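Local coordinates for protein Exo-beta-1,3-glucanase (Streptomyces sp. SirexAA-E, PDB 4PEY) that hydrolyses laminarin and laminarioligosaccharides as an exo-beta-1,3-glucanase of glycoside hydrolase family 55, yielding glucose and laminaribiose, at residues 217-222 with 238-243; 328-333 with 359-364; 366-371 with 394-399. The protein carries 1 engineered substitution. One frame throughout, in Å; residues are numbered along the deposited sequence. Where two conformers were deposited one is given.

Interaction 1: residues 217-222 with 238-243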
loop_
_atom_site.group_PDB
_atom_site.type_symbol
_atom_site.label_atom_id
_atom_site.label_comp_id
_atom_site.label_asym_id
_atom_site.label_seq_id
_atom_site.Cartn_x
_atom_site.Cartn_y
_atom_site.Cartn_z
ATOM N N PRO A 217 1.057 9.292 14.817
ATOM C CA PRO A 217 1.342 8.781 16.170
ATOM C C PRO A 217 2.670 8.039 16.256
ATOM O O PRO A 217 3.483 8.286 17.157
ATOM C CB PRO A 217 0.168 7.835 16.444
ATOM C CG PRO A 217 -0.941 8.363 15.612
ATOM C CD PRO A 217 -0.321 8.990 14.387
ATOM N N VAL A 218 2.866 7.107 15.334
ATOM C CA VAL A 218 4.113 6.356 15.188
ATOM C C VAL A 218 4.377 6.159 13.703
ATOM O O VAL A 218 3.439 5.838 12.969
ATOM C CB VAL A 218 4.048 4.953 15.859
ATOM C CG1 VAL A 218 5.425 4.304 15.893
ATOM C CG2 VAL A 218 3.426 5.014 17.254
ATOM N N SER A 219 5.616 6.326 13.251
ATOM C CA SER A 219 5.965 5.904 11.905
ATOM C C SER A 219 7.421 5.477 11.887
ATOM O O SER A 219 8.222 5.883 12.738
ATOM C CB SER A 219 5.702 7.005 10.868
ATOM O OG SER A 219 6.486 8.160 11.109
ATOM N N ARG A 220 7.751 4.619 10.938
ATOM C CA ARG A 220 9.124 4.176 10.778
ATOM C C ARG A 220 9.362 4.023 9.294
ATOM O O ARG A 220 8.705 3.213 8.655
ATOM C CB ARG A 220 9.374 2.864 11.513
ATOM C CG ARG A 220 10.832 2.413 11.467
ATOM C CD ARG A 220 11.038 1.191 12.355
ATOM N NE ARG A 220 10.244 0.048 11.900
ATOM C CZ ARG A 220 9.882 -0.973 12.682
ATOM N NH1 ARG A 220 10.241 -1.001 13.964
ATOM N NH2 ARG A 220 9.155 -1.969 12.183
ATOM N N GLU A 221 10.268 4.816 8.733
ATOM C CA GLU A 221 10.390 4.817 7.283
ATOM C C GLU A 221 10.859 3.461 6.757
ATOM O O GLU A 221 11.621 2.726 7.412
ATOM C CB GLU A 221 11.315 5.939 6.805
ATOM C CG GLU A 221 10.875 7.337 7.245
ATOM C CD GLU A 221 9.406 7.659 6.926
ATOM O OE1 GLU A 221 8.851 7.141 5.931
ATOM O OE2 GLU A 221 8.805 8.453 7.686
ATOM N N LYS A 222 10.362 3.125 5.574
ATOM C CA LYS A 222 10.663 1.847 4.937
ATOM C C LYS A 222 12.156 1.687 4.648
ATOM O O LYS A 222 12.796 2.619 4.159
ATOM C CB LYS A 222 9.865 1.724 3.639
ATOM C CG LYS A 222 9.952 0.359 2.998
ATOM C CD LYS A 222 9.265 0.348 1.637
ATOM C CE LYS A 222 10.084 1.103 0.606
ATOM N NZ LYS A 222 11.402 0.456 0.251
ATOM N N ALA A 238 15.243 4.555 11.923
ATOM C CA ALA A 238 14.721 4.423 13.278
ATOM C C ALA A 238 13.287 4.952 13.334
ATOM O O ALA A 238 12.893 5.784 12.509
ATOM C CB ALA A 238 15.594 5.177 14.257
ATOM N N LYS A 239 12.510 4.492 14.308
ATOM C CA LYS A 239 11.121 4.935 14.388
ATOM C C LYS A 239 11.025 6.355 14.931
ATOM O O LYS A 239 11.902 6.827 15.662
ATOM C CB LYS A 239 10.278 3.973 15.237
ATOM C CG LYS A 239 10.217 4.241 16.720
ATOM C CD LYS A 239 9.183 3.306 17.378
ATOM C CE LYS A 239 9.002 3.615 18.859
ATOM N NZ LYS A 239 10.257 3.401 19.623
ATOM N N ARG A 240 9.957 7.031 14.525
ATOM C CA ARG A 240 9.604 8.352 15.023
ATOM C C ARG A 240 8.257 8.287 15.734
ATOM O O ARG A 240 7.344 7.614 15.272
ATOM C CB ARG A 240 9.530 9.364 13.877
ATOM C CG ARG A 240 10.847 9.671 13.218
ATOM C CD ARG A 240 10.711 10.898 12.335
ATOM N NE ARG A 240 10.124 10.607 11.027
ATOM C CZ ARG A 240 9.766 11.546 10.156
ATOM N NH1 ARG A 240 9.891 12.833 10.479
ATOM N NH2 ARG A 240 9.260 11.206 8.976
ATOM N N THR A 241 8.127 8.973 16.858
ATOM C CA THR A 241 6.817 9.106 17.489
ATOM C C THR A 241 6.340 10.540 17.308
ATOM O O THR A 241 7.145 11.474 17.345
ATOM C CB THR A 241 6.854 8.732 18.979
ATOM O OG1 THR A 241 7.752 9.608 19.662
ATOM C CG2 THR A 241 7.346 7.314 19.148
ATOM N N ASN A 242 5.038 10.706 17.085
ATOM C CA ASN A 242 4.473 12.015 16.771
ATOM C C ASN A 242 5.263 12.687 15.652
ATOM O O ASN A 242 5.714 13.828 15.776
ATOM C CB ASN A 242 4.434 12.891 18.020
ATOM C CG ASN A 242 3.531 12.316 19.087
ATOM O OD1 ASN A 242 2.439 11.830 18.789
ATOM N ND2 ASN A 242 3.987 12.345 20.327
ATOM N N ALA A 243 5.434 11.937 14.566
ATOM C CA ALA A 243 6.235 12.360 13.429
ATOM C C ALA A 243 5.587 13.518 12.678
ATOM O O ALA A 243 4.363 13.589 12.552
ATOM C CB ALA A 243 6.454 11.186 12.490
HETATM O O HOH W 1 9.115 8.069 10.319
HETATM O O HOH W 2 11.427 6.789 10.531
#

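Interaction 2: residues 328-333 with 359-364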
loop_
_atom_site.group_PDB
_atom_site.type_symbol
_atom_site.label_atom_id
_atom_site.label_comp_id
_atom_site.label_asym_id
_atom_site.label_seq_id
_atom_site.Cartn_x
_atom_site.Cartn_y
_atom_site.Cartn_z
ATOM N N ASP A 328 6.432 -14.202 16.931
ATOM C CA ASP A 328 6.140 -13.258 18.008
ATOM C C ASP A 328 7.403 -12.535 18.469
ATOM O O ASP A 328 7.816 -12.636 19.630
ATOM C CB ASP A 328 5.476 -13.993 19.170
ATOM C CG ASP A 328 4.171 -14.626 18.767
ATOM O OD1 ASP A 328 3.431 -13.992 17.999
ATOM O OD2 ASP A 328 3.891 -15.760 19.202
ATOM N N VAL A 329 8.005 -11.809 17.537
ATOM C CA VAL A 329 9.281 -11.147 17.761
ATOM C C VAL A 329 9.223 -9.653 17.440
ATOM O O VAL A 329 8.370 -9.196 16.659
ATOM C CB VAL A 329 10.403 -11.813 16.918
ATOM C CG1 VAL A 329 10.655 -13.236 17.396
ATOM C CG2 VAL A 329 10.054 -11.811 15.437
ATOM N N ASP A 330 10.127 -8.898 18.058
ATOM C CA ASP A 330 10.283 -7.466 17.798
ATOM C C ASP A 330 10.844 -7.173 16.409
ATOM O O ASP A 330 11.632 -7.952 15.873
ATOM C CB ASP A 330 11.255 -6.816 18.791
ATOM C CG ASP A 330 10.741 -6.737 20.222
ATOM O OD1 ASP A 330 9.581 -7.074 20.539
ATOM O OD2 ASP A 330 11.547 -6.279 21.049
ATOM N N GLY A 331 10.472 -6.021 15.860
ATOM C CA GLY A 331 11.276 -5.349 14.850
ATOM C C GLY A 331 11.381 -5.940 13.458
ATOM O O GLY A 331 12.264 -5.558 12.693
ATOM N N VAL A 332 10.494 -6.858 13.098
ATOM C CA VAL A 332 10.550 -7.404 11.746
ATOM C C VAL A 332 10.003 -6.351 10.784
ATOM O O VAL A 332 9.029 -5.669 11.094
ATOM C CB VAL A 332 9.768 -8.735 11.647
ATOM C CG1 VAL A 332 9.534 -9.149 10.198
ATOM C CG2 VAL A 332 10.531 -9.820 12.396
ATOM N N LYS A 333 10.663 -6.189 9.642
ATOM C CA LYS A 333 10.296 -5.163 8.675
ATOM C C LYS A 333 10.082 -5.811 7.319
ATOM O O LYS A 333 11.042 -6.133 6.608
ATOM C CB LYS A 333 11.381 -4.077 8.608
ATOM C CG LYS A 333 11.640 -3.429 9.976
ATOM C CD LYS A 333 12.929 -2.613 10.035
ATOM C CE LYS A 333 13.254 -2.187 11.471
ATOM N NZ LYS A 333 13.880 -3.267 12.309
ATOM N N GLY A 359 2.330 -10.776 23.984
ATOM C CA GLY A 359 3.392 -9.867 24.386
ATOM C C GLY A 359 3.327 -8.521 23.683
ATOM O O GLY A 359 2.648 -8.356 22.663
ATOM N N ASP A 360 4.040 -7.539 24.218
ATOM C CA ASP A 360 4.038 -6.226 23.594
ATOM C C ASP A 360 5.330 -5.998 22.811
ATOM O O ASP A 360 6.350 -6.626 23.090
ATOM C CB ASP A 360 3.823 -5.153 24.656
ATOM C CG ASP A 360 2.558 -5.405 25.472
ATOM O OD1 ASP A 360 1.463 -5.400 24.869
ATOM O OD2 ASP A 360 2.660 -5.631 26.706
ATOM N N HIS A 361 5.267 -5.126 21.806
ATOM C CA HIS A 361 6.423 -4.808 20.973
ATOM C C HIS A 361 6.501 -3.302 20.761
ATOM O O HIS A 361 6.759 -2.844 19.647
ATOM C CB HIS A 361 6.347 -5.514 19.608
ATOM C CG HIS A 361 6.134 -6.995 19.688
ATOM N ND1 HIS A 361 7.165 -7.886 19.897
ATOM C CD2 HIS A 361 5.010 -7.744 19.572
ATOM C CE1 HIS A 361 6.688 -9.118 19.912
ATOM N NE2 HIS A 361 5.381 -9.061 19.717
ATOM N N ALA A 362 6.262 -2.528 21.818
ATOM C CA ALA A 362 6.063 -1.087 21.648
ATOM C C ALA A 362 7.333 -0.335 21.247
ATOM O O ALA A 362 7.288 0.560 20.395
ATOM C CB ALA A 362 5.488 -0.486 22.915
ATOM N N ALA A 363 8.464 -0.681 21.850
ATOM C CA ALA A 363 9.690 0.045 21.551
ATOM C C ALA A 363 10.184 -0.240 20.133
ATOM O O ALA A 363 10.748 0.634 19.477
ATOM C CB ALA A 363 10.778 -0.299 22.574
ATOM N N ASN A 364 9.962 -1.461 19.660
ATOM C CA ASN A 364 10.497 -1.916 18.380
ATOM C C ASN A 364 9.478 -2.816 17.683
ATOM O O ASN A 364 9.605 -4.044 17.698
ATOM C CB ASN A 364 11.829 -2.654 18.594
ATOM C CG ASN A 364 12.536 -2.983 17.297
ATOM O OD1 ASN A 364 12.264 -2.378 16.261
ATOM N ND2 ASN A 364 13.459 -3.939 17.347
HETATM O O HOH W 3 3.559 -11.046 19.061
HETATM O O HOH W 4 9.810 -3.793 21.427
HETATM O O HOH W 5 13.838 -5.094 20.135
HETATM O O HOH W 6 14.364 -1.761 14.651
#

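Interaction 3: residues 366-371 with 394-399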
loop_
_atom_site.group_PDB
_atom_site.type_symbol
_atom_site.label_atom_id
_atom_site.label_comp_id
_atom_site.label_asym_id
_atom_site.label_seq_id
_atom_site.Cartn_x
_atom_site.Cartn_y
_atom_site.Cartn_z
ATOM N N THR A 366 6.908 -4.675 14.850
ATOM C CA THR A 366 6.977 -5.242 13.512
ATOM C C THR A 366 6.119 -4.390 12.585
ATOM O O THR A 366 5.084 -3.853 13.006
ATOM C CB THR A 366 6.528 -6.720 13.531
ATOM O OG1 THR A 366 7.597 -7.504 14.073
ATOM C CG2 THR A 366 6.183 -7.244 12.128
ATOM N N SER A 367 6.565 -4.234 11.337
ATOM C CA SER A 367 5.808 -3.465 10.358
ATOM C C SER A 367 5.640 -4.192 9.032
ATOM O O SER A 367 6.493 -4.997 8.636
ATOM C CB SER A 367 6.478 -2.107 10.104
ATOM O OG SER A 367 7.840 -2.255 9.707
ATOM N N LEU A 368 4.513 -3.906 8.376
ATOM C CA LEU A 368 4.273 -4.236 6.975
ATOM C C LEU A 368 4.213 -2.929 6.203
ATOM O O LEU A 368 3.422 -2.052 6.549
ATOM C CB LEU A 368 2.957 -4.998 6.781
ATOM C CG LEU A 368 2.694 -6.281 7.563
ATOM C CD1 LEU A 368 1.344 -6.854 7.139
ATOM C CD2 LEU A 368 3.799 -7.291 7.339
ATOM N N GLN A 369 5.043 -2.790 5.173
ATOM C CA GLN A 369 5.079 -1.570 4.364
ATOM C C GLN A 369 5.104 -1.899 2.880
ATOM O O GLN A 369 5.930 -2.700 2.452
ATOM C CB GLN A 369 6.299 -0.725 4.725
ATOM C CG GLN A 369 6.197 -0.105 6.093
ATOM C CD GLN A 369 7.461 0.612 6.493
ATOM O OE1 GLN A 369 8.507 -0.014 6.695
ATOM N NE2 GLN A 369 7.377 1.937 6.611
ATOM N N ASP A 370 4.209 -1.293 2.098
ATOM C CA ASP A 370 4.107 -1.626 0.677
ATOM C C ASP A 370 4.011 -3.135 0.535
ATOM O O ASP A 370 4.727 -3.748 -0.259
ATOM C CB ASP A 370 5.299 -1.095 -0.136
ATOM C CG ASP A 370 5.415 0.421 -0.093
ATOM O OD1 ASP A 370 4.419 1.101 0.233
ATOM O OD2 ASP A 370 6.512 0.936 -0.401
ATOM N N VAL A 371 3.145 -3.726 1.347
ATOM C CA VAL A 371 2.788 -5.122 1.205
ATOM C C VAL A 371 1.424 -5.147 0.536
ATOM O O VAL A 371 0.451 -4.547 1.018
ATOM C CB VAL A 371 2.774 -5.850 2.560
ATOM C CG1 VAL A 371 2.165 -7.244 2.422
ATOM C CG2 VAL A 371 4.196 -5.919 3.119
ATOM N N THR A 394 1.874 -3.641 16.113
ATOM C CA THR A 394 2.248 -3.745 14.704
ATOM C C THR A 394 1.850 -2.481 13.940
ATOM O O THR A 394 0.778 -1.905 14.186
ATOM C CB THR A 394 1.591 -4.989 14.050
ATOM O OG1 THR A 394 2.065 -6.168 14.711
ATOM C CG2 THR A 394 1.908 -5.091 12.551
ATOM N N ILE A 395 2.721 -2.053 13.027
ATOM C CA ILE A 395 2.428 -0.937 12.133
ATOM C C ILE A 395 2.161 -1.444 10.731
ATOM O O ILE A 395 2.978 -2.173 10.167
ATOM C CB ILE A 395 3.591 0.084 12.061
ATOM C CG1 ILE A 395 3.906 0.655 13.443
ATOM C CG2 ILE A 395 3.265 1.216 11.076
ATOM C CD1 ILE A 395 5.210 1.438 13.488
ATOM N N ILE A 396 1.008 -1.076 10.180
ATOM C CA ILE A 396 0.680 -1.371 8.794
ATOM C C ILE A 396 0.718 -0.051 8.044
ATOM O O ILE A 396 -0.211 0.751 8.151
ATOM C CB ILE A 396 -0.711 -2.020 8.647
ATOM C CG1 ILE A 396 -0.862 -3.200 9.612
ATOM C CG2 ILE A 396 -0.951 -2.449 7.203
ATOM C CD1 ILE A 396 0.101 -4.319 9.352
ATOM N N ASP A 397 1.804 0.194 7.324
ATOM C CA ASP A 397 2.018 1.493 6.689
ATOM C C ASP A 397 2.078 1.333 5.176
ATOM O O ASP A 397 3.128 1.037 4.607
ATOM C CB ASP A 397 3.291 2.142 7.262
ATOM C CG ASP A 397 3.704 3.397 6.520
ATOM O OD1 ASP A 397 2.835 4.253 6.247
ATOM O OD2 ASP A 397 4.910 3.531 6.218
ATOM N N HIS A 398 0.915 1.554 4.562
ATOM C CA HIS A 398 0.583 1.292 3.152
ATOM C C HIS A 398 0.426 -0.180 2.802
ATOM O O HIS A 398 1.400 -0.915 2.595
ATOM C CB HIS A 398 1.586 1.903 2.179
ATOM C CG HIS A 398 1.049 1.992 0.784
ATOM N ND1 HIS A 398 1.848 1.960 -0.339
ATOM C CD2 HIS A 398 -0.227 2.105 0.341
ATOM C CE1 HIS A 398 1.084 2.061 -1.417
ATOM N NE2 HIS A 398 -0.175 2.146 -1.033
ATOM N N THR A 399 -0.829 -0.602 2.736
ATOM C CA THR A 399 -1.155 -1.907 2.189
ATOM C C THR A 399 -2.318 -1.756 1.210
ATOM O O THR A 399 -3.141 -0.854 1.348
ATOM C CB THR A 399 -1.504 -2.924 3.306
ATOM O OG1 THR A 399 -1.627 -4.227 2.738
ATOM C CG2 THR A 399 -2.791 -2.568 4.000
HETATM O O HOH W 7 4.441 -5.798 16.372
#

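Interaction 1: residues 217-222 with 238-243
The guanidinium of Arg240 receives Glu221 OE2 at its edge, in the plane of the group, while Ala243 CB lies over one face, displaced toward the rim. Arg240 and Glu221 lie on and just past an antiparallel strand pair, in residues 217-222 and 238-243, in the N-terminal of the two beta-helical domains known for family 55. Arg240 NH2 and Glu221 OE2 form a salt bridge 3.1 Å long; OE2 is approached on its anti side, 30° out of the carboxylate plane. One water sits at the same guanidinium edge, accepting from Arg240 NE and donating to both Glu221 OE2 and Ser219 OG. Outside the pair, Arg178 forms a second salt bridge with OE2, Asp179 bonds to Ser219 OG, and Gly245 O takes Arg240 NH1.

In the backbone that carries them, Ser219 and Arg240 make a hydrogen-bonded pair. Arg240 N reaches Ser219 O at 2.7 Å, nearly straight at 175°, and Ser219 N returns the bond to Arg240 O. On the other face the aliphatic part of Arg220 crosses Lys239, with Arg220 CG 3.9 Å from Lys239 CA. A G1 beta bulge interrupts the pairing, Asn242 and Ala243 both facing Thr216, and Asn242 N donates to Pro217 O from above the carbonyl plane. Just beyond, Ala243 CB presses to within 3.3 Å of Ser219 OG.

Interaction 2: residues 328-333 with 359-364
His361 and Asp330 meet through a short bond between groups set almost at right angles: His361 ND1 donates to Asp330 OD1 at 2.6 Å, although ring and carboxylate stand 86° apart. The oxygen lies close to the ring plane, and the N-H points at it nearly along its C-O axis. With CG anti to its own carbonyl carbon (chi1 -53°), the imidazole is carried toward residues 328-333; Val329 O lies over one ring face and Asp328 O at the edge. Neither segment forms a regular strand, so two loops of the C-terminal beta-helix are tied here by side chains, water and a little backbone.

Farther along, Asn364 closes on Gly331. Its amide settles against the glycine backbone, OD1 being 3.4 Å from Gly331 CA, where the chain takes a positive phi of 71°. A weak, bent bond of 2.8 Å runs from Gly331 N to Asn364 O. Lys333 NZ folds back onto Gly331 O at 2.8 Å, and a water links the same ammonium to Asn364 OD1. Another water bridges Asn364 ND2 and Asp330 OD2; ND2 also bonds to Asn304, in a neighbouring loop.

Chemically, the ring is held at both nitrogens, since a water joins His361 NE2 to Asp328 OD1, while Asp328 OD2 bonds to Ser354 OG. Because ND1 donates a hydrogen bond to Asp330 and a second carboxylate oxygen, Asp328 OD1, lies 5.6 Å from His361 NE2, the surroundings would probably favour a protonated imidazole.

Interaction 3: residues 366-371 with 394-399
Leu368, Asp397 and His398 lose the most surface where residues 366-371 run beside 394-399, and each does a different job. Leu368 is held through its backbone: its N donates to Ile395 O, and its O accepts from Asp397 N at 2.9 Å, the alternating bonds of parallel strands whose axes are only 7° apart. Its side chain lies alongside Ile396 and points the same way, into a layer that includes Val352 and Ile387. In one of the two conformers of Ile396, Leu368 CD1 lies 3.6 Å from Ile396 CD1, a contact that is tentative for that reason.

On the other face, Asp397 accepts a hydrogen bond from the Gln369 amide. Gln369 NE2 reaches the anti lone pair of Asp397 OD2 at 3.0 Å and a nearly straight 172°, the acceptor lying in the amide plane. Arg178 shares OD2 through a salt bridge, while Tyr157 and Thr431 bond to OD1, so both oxygens of this buried carboxylate are satisfied.

His398 stands where the chain turns a corner, as Asp370 does beside it. A chi1 of -163° sets the imidazole opposite the backbone N and brings its edge to Asp370: His398 ND1 donates to Asp370 OD1 at 2.8 Å, ring perpendicular to carboxylate. Tyr157 stacks on this ring, Phe372 meets it edge-to-face, and Arg135 pairs with Asp370 OD2. Beyond the corner Thr399 OG1 donates to Val371 O at 2.7 Å.

The side chain of substrate-binding Gln130 is about 6 Å from that of His398. In-register parallel strands, turning corners together from one face to the next, are typical of beta-helices, here the right-handed kind, two of which make up a family 55 enzyme.

In the fold
The three contacts follow one another along the chain, each closing before the next opens, yet their centres form a compact triangle 12 to 14 Å on a side. Interaction 1 belongs to the N-terminal beta-helical domain, on strands 210-220 and 231-243; interactions 2 and 3 belong to the C-terminal one. Arg220 crosses between them, its NH2 bonding to Ser367 OG, while Lys239 NZ reaches Ala363 O. Within the second domain, 359-364 runs on into 366-371, and 328-333 enters strand 333-335, a neighbour of 367-375; Val332 O accepts from Ser367 N. Only interaction 3 approaches the substrate site; the bonds between interaction 1 and the other two join the two domains.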